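Local coordinates for protein S-adenosylmethionine:tRNA ribosyltransferase-isomerase (Thermotoga maritima, PDB 1VKY) that probably transfers and isomerizes the ribose of S-adenosylmethionine onto the 7-aminomethyl group of preQ1-tRNA, giving epoxyqueuosine in the queuosine pathway, at residues Y20-P23 and P24-A28. Numbering follows the deposited sequence.
Sequences YELP and PELIA
The bond between P23 and L26 opens a short 3-10 segment, P24-L26, where an extended N-terminal segment folds over. The contact is local, within one continuous run of chain ahead of strand 39-44.

Backbone bonding comes first. L26 N donates to P23 O at 2.9 Å. The bond is nearly straight, with an N-H...O angle of 164°. A second bond of the same spacing follows, from I27 N to P24 O at 3.2 Å. P24 has no N-H to give.

L22 and P23 both pack against side chains of the turn. The CD1 methyl of L22 meets L26 CB at 4.0 Å. The other methyl of L22, CD2, lies 3.8 Å from I27 CG1, and these two side chains cross at about a right angle. L22 has CG anti to its own N (chi1 177°), and the fork then spreads one methyl to each partner. The pyrrolidine ring of P23 receives L26 CD1 at CD and CG.

Outside partners place the turn in the fold. L26 and A28 share backbone hydrogen bonds with F337, and P23 rests on V331 of helix 320-332. P24 and I27 pack on L305 and F338 of the second subunit.

E25 adds a polar contact. Its OE2 forms a salt bridge with R334. With CG of E25 set between the backbone N and the carbonyl carbon, the bend at chi2 (-83°) brings the carboxylate back to P23, where E25 OE1 and OE2 both lie 3.5 Å from P23 CB.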
loop_
_atom_site.group_PDB
_atom_site.type_symbol
_atom_site.label_atom_id
_atom_site.label_comp_id
_atom_site.label_asym_id
_atom_site.label_seq_id
_atom_site.Cartn_x
_atom_site.Cartn_y
_atom_site.Cartn_z
ATOM N N TYR B 20 -1.786 22.089 4.859
ATOM C CA TYR B 20 -1.995 22.552 3.502
ATOM C C TYR B 20 -3.145 21.715 2.998
ATOM O O TYR B 20 -3.462 20.711 3.602
ATOM C CB TYR B 20 -0.732 22.384 2.636
ATOM C CG TYR B 20 -0.350 20.948 2.351
ATOM C CD1 TYR B 20 -0.788 20.317 1.185
ATOM C CD2 TYR B 20 0.479 20.213 3.247
ATOM C CE1 TYR B 20 -0.422 18.980 0.901
ATOM C CE2 TYR B 20 0.850 18.866 2.962
ATOM C CZ TYR B 20 0.359 18.271 1.800
ATOM O OH TYR B 20 0.666 16.996 1.479
ATOM N N GLU B 21 -3.791 22.137 1.922
ATOM C CA GLU B 21 -4.992 21.467 1.462
ATOM C C GLU B 21 -4.607 20.420 0.460
ATOM O O GLU B 21 -4.099 20.748 -0.599
ATOM C CB GLU B 21 -5.984 22.466 0.811
ATOM N N LEU B 22 -4.832 19.163 0.811
ATOM C CA LEU B 22 -4.468 18.020 -0.034
ATOM C C LEU B 22 -5.762 17.327 -0.517
ATOM O O LEU B 22 -6.414 16.652 0.299
ATOM C CB LEU B 22 -3.659 17.009 0.779
ATOM C CG LEU B 22 -3.236 15.701 0.102
ATOM C CD1 LEU B 22 -2.648 15.963 -1.290
ATOM C CD2 LEU B 22 -2.261 14.856 0.976
ATOM N N PRO B 23 -6.119 17.455 -1.800
ATOM C CA PRO B 23 -7.278 16.726 -2.318
ATOM C C PRO B 23 -7.077 15.222 -2.099
ATOM O O PRO B 23 -6.034 14.669 -2.476
ATOM C CB PRO B 23 -7.309 17.089 -3.810
ATOM C CG PRO B 23 -6.519 18.347 -3.911
ATOM C CD PRO B 23 -5.464 18.232 -2.862
ATOM N N PRO B 24 -8.069 14.552 -1.501
ATOM C CA PRO B 24 -7.858 13.192 -1.056
ATOM C C PRO B 24 -7.537 12.264 -2.203
ATOM O O PRO B 24 -6.883 11.254 -2.004
ATOM C CB PRO B 24 -9.196 12.832 -0.350
ATOM C CG PRO B 24 -10.173 13.761 -0.843
ATOM C CD PRO B 24 -9.430 15.025 -1.199
ATOM N N GLU B 25 -7.983 12.612 -3.403
ATOM C CA GLU B 25 -7.767 11.754 -4.562
ATOM C C GLU B 25 -6.271 11.682 -4.949
ATOM O O GLU B 25 -5.856 10.781 -5.655
ATOM C CB GLU B 25 -8.647 12.155 -5.779
ATOM C CG GLU B 25 -8.405 13.486 -6.455
ATOM C CD GLU B 25 -9.080 14.653 -5.792
ATOM O OE1 GLU B 25 -9.486 14.491 -4.638
ATOM O OE2 GLU B 25 -9.205 15.748 -6.420
ATOM N N LEU B 26 -5.464 12.606 -4.447
ATOM C CA LEU B 26 -4.036 12.616 -4.780
ATOM C C LEU B 26 -3.202 11.678 -3.930
ATOM O O LEU B 26 -2.021 11.456 -4.241
ATOM C CB LEU B 26 -3.500 14.049 -4.713
ATOM C CG LEU B 26 -4.148 14.999 -5.723
ATOM C CD1 LEU B 26 -3.449 16.384 -5.682
ATOM C CD2 LEU B 26 -4.046 14.418 -7.103
ATOM N N ILE B 27 -3.793 11.115 -2.881
ATOM C CA ILE B 27 -3.093 10.111 -2.087
ATOM C C ILE B 27 -3.157 8.777 -2.829
ATOM O O ILE B 27 -4.196 8.156 -2.887
ATOM C CB ILE B 27 -3.663 10.029 -0.670
ATOM C CG1 ILE B 27 -3.548 11.397 0.010
ATOM C CG2 ILE B 27 -2.989 8.924 0.134
ATOM C CD1 ILE B 27 -4.117 11.454 1.366
ATOM N N ALA B 28 -2.012 8.354 -3.363
ATOM C CA ALA B 28 -1.896 7.174 -4.198
ATOM C C ALA B 28 -2.129 5.866 -3.429
ATOM O O ALA B 28 -1.678 5.708 -2.309
ATOM C CB ALA B 28 -0.554 7.145 -4.832
#